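PDB 5H5M: alpha-catenin-like protein hmp-1 from Caenorhabditis elegans, which belongs to the cadherin-catenin complex of adherens junctions, binds beta-catenin and actin filaments, and is required for cell migration and shape change during embryonic body enclosure and elongation. Local coordinates for residues T319-V322 against D323-A326. Numbering follows the deposited sequence.
Sequences TQRV and DQFA
The carbonyl oxygen of R321 accepts the amide N-H of F325, with N to O at 2.9 Å, and CB of F325 closes in on the same oxygen at 3.2 Å. One residue further on, N of A326 reaches O of V322, also at 2.9 Å. One residue back, N of Q324 meets O of Q320 at 3.0 Å in the straightest of the three, N-H...O 170°. These i to i+4 bonds run on from a wider, pi-type turn at 319-321 within helix 305-339. The helix belongs to a helical bundle in the M domain of this vinculin/alpha-catenin family protein, and its two faces differ. F325, its CG swung anti to the backbone N (chi1 165°), carries its ring away from this turn to lie buried between helices 276-300 and 345-374, while V322 rests on R284. Q324, though exposed, and R321, partly exposed, still touch L361 and A365 of helix 345-374. Q324 folds back along the turn, CG lying 3.2 Å from O of Q320. Its extended chain runs alongside R321, which bends at chi2, and the amide and guanidinium planes are 25° apart. NH1 of R321 lies 3.5 Å from OE1 of Q324, an oblique polar approach.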
ATOM      1  N   THR A 319     -20.078   9.501  -0.069  1.00 32.44           N
ATOM      2  CA  THR A 319     -20.963  10.638   0.178  1.00 36.79           C
ATOM      3  C   THR A 319     -21.770  10.527   1.472  1.00 35.75           C
ATOM      4  O   THR A 319     -22.429  11.488   1.874  1.00 34.88           O
ATOM      5  CB  THR A 319     -21.956  10.845  -0.991  1.00 40.89           C
ATOM      6  OG1 THR A 319     -22.945   9.808  -0.980  1.00 52.40           O
ATOM      7  CG2 THR A 319     -21.224  10.834  -2.324  1.00 30.03           C
ATOM      8  N   GLN A 320     -21.729   9.367   2.123  1.00 32.10           N
ATOM      9  CA  GLN A 320     -22.470   9.184   3.373  1.00 34.90           C
ATOM     10  C   GLN A 320     -21.598   8.694   4.528  1.00 34.35           C
ATOM     11  O   GLN A 320     -21.439   9.393   5.531  1.00 33.87           O
ATOM     12  CB  GLN A 320     -23.634   8.207   3.178  1.00 39.06           C
ATOM     13  CG  GLN A 320     -24.746   8.708   2.270  1.00 41.71           C
ATOM     14  CD  GLN A 320     -25.872   7.702   2.128  1.00 49.58           C
ATOM     15  OE1 GLN A 320     -25.820   6.615   2.700  1.00 59.96           O
ATOM     16  NE2 GLN A 320     -26.893   8.060   1.362  1.00 58.30           N
ATOM     17  N   ARG A 321     -21.043   7.492   4.389  1.00 25.76           N
ATOM     18  CA  ARG A 321     -20.346   6.832   5.492  1.00 30.63           C
ATOM     19  C   ARG A 321     -19.122   7.610   5.978  1.00 35.12           C
ATOM     20  O   ARG A 321     -18.892   7.719   7.184  1.00 38.14           O
ATOM     21  CB  ARG A 321     -19.932   5.415   5.085  1.00 28.37           C
ATOM     22  CG  ARG A 321     -21.101   4.514   4.696  1.00 35.43           C
ATOM     23  CD  ARG A 321     -22.047   4.282   5.863  1.00 32.49           C
ATOM     24  NE  ARG A 321     -23.221   3.502   5.481  1.00 36.07           N
ATOM     25  CZ  ARG A 321     -24.419   4.028   5.237  1.00 53.43           C
ATOM     26  NH1 ARG A 321     -24.605   5.337   5.339  1.00 55.32           N
ATOM     27  NH2 ARG A 321     -25.435   3.247   4.895  1.00 63.36           N
ATOM     28  N   VAL A 322     -18.346   8.152   5.044  1.00 26.50           N
ATOM     29  CA  VAL A 322     -17.142   8.900   5.391  1.00 26.94           C
ATOM     30  C   VAL A 322     -17.462  10.148   6.224  1.00 28.46           C
ATOM     31  O   VAL A 322     -16.805  10.417   7.230  1.00 33.39           O
ATOM     32  CB  VAL A 322     -16.356   9.299   4.120  1.00 34.36           C
ATOM     33  CG1 VAL A 322     -15.347  10.381   4.427  1.00 35.28           C
ATOM     34  CG2 VAL A 322     -15.657   8.080   3.525  1.00 24.48           C
ATOM     35  N   ASP A 323     -18.482  10.895   5.816  1.00 29.97           N
ATOM     36  CA  ASP A 323     -18.895  12.088   6.552  1.00 41.06           C
ATOM     37  C   ASP A 323     -19.461  11.746   7.927  1.00 41.05           C
ATOM     38  O   ASP A 323     -19.110  12.378   8.924  1.00 44.50           O
ATOM     39  CB  ASP A 323     -19.928  12.882   5.749  1.00 52.20           C
ATOM     40  CG  ASP A 323     -19.320  13.585   4.553  1.00 66.65           C
ATOM     41  OD1 ASP A 323     -18.110  13.897   4.602  1.00 65.00           O
ATOM     42  OD2 ASP A 323     -20.050  13.831   3.570  1.00 71.52           O
ATOM     43  N   GLN A 324     -20.340  10.751   7.974  1.00 34.05           N
ATOM     44  CA  GLN A 324     -20.938  10.311   9.232  1.00 32.24           C
ATOM     45  C   GLN A 324     -19.874   9.813  10.206  1.00 31.12           C
ATOM     46  O   GLN A 324     -19.969  10.040  11.411  1.00 36.02           O
ATOM     47  CB  GLN A 324     -21.972   9.210   8.982  1.00 30.59           C
ATOM     48  CG  GLN A 324     -23.173   9.651   8.164  1.00 47.13           C
ATOM     49  CD  GLN A 324     -24.050   8.487   7.738  1.00 63.28           C
ATOM     50  OE1 GLN A 324     -23.797   7.337   8.102  1.00 69.73           O
ATOM     51  NE2 GLN A 324     -25.089   8.781   6.963  1.00 60.68           N
ATOM     52  N   PHE A 325     -18.863   9.130   9.677  1.00 28.81           N
ATOM     53  CA  PHE A 325     -17.758   8.643  10.493  1.00 26.53           C
ATOM     54  C   PHE A 325     -16.914   9.795  11.032  1.00 29.20           C
ATOM     55  O   PHE A 325     -16.613   9.849  12.224  1.00 32.06           O
ATOM     56  CB  PHE A 325     -16.876   7.686   9.691  1.00 24.00           C
ATOM     57  CG  PHE A 325     -15.538   7.429  10.320  1.00 24.71           C
ATOM     58  CD1 PHE A 325     -15.431   6.628  11.448  1.00 26.71           C
ATOM     59  CD2 PHE A 325     -14.389   7.993   9.792  1.00 22.75           C
ATOM     60  CE1 PHE A 325     -14.198   6.394  12.036  1.00 23.94           C
ATOM     61  CE2 PHE A 325     -13.152   7.763  10.377  1.00 23.26           C
ATOM     62  CZ  PHE A 325     -13.057   6.962  11.497  1.00 23.83           C
ATOM     63  N   ALA A 326     -16.538  10.712  10.144  1.00 27.47           N
ATOM     64  CA  ALA A 326     -15.702  11.849  10.510  1.00 28.42           C
ATOM     65  C   ALA A 326     -16.377  12.713  11.567  1.00 36.64           C
ATOM     66  O   ALA A 326     -15.719  13.254  12.453  1.00 43.68           O
ATOM     67  CB  ALA A 326     -15.373  12.682   9.281  1.00 29.05           C
TER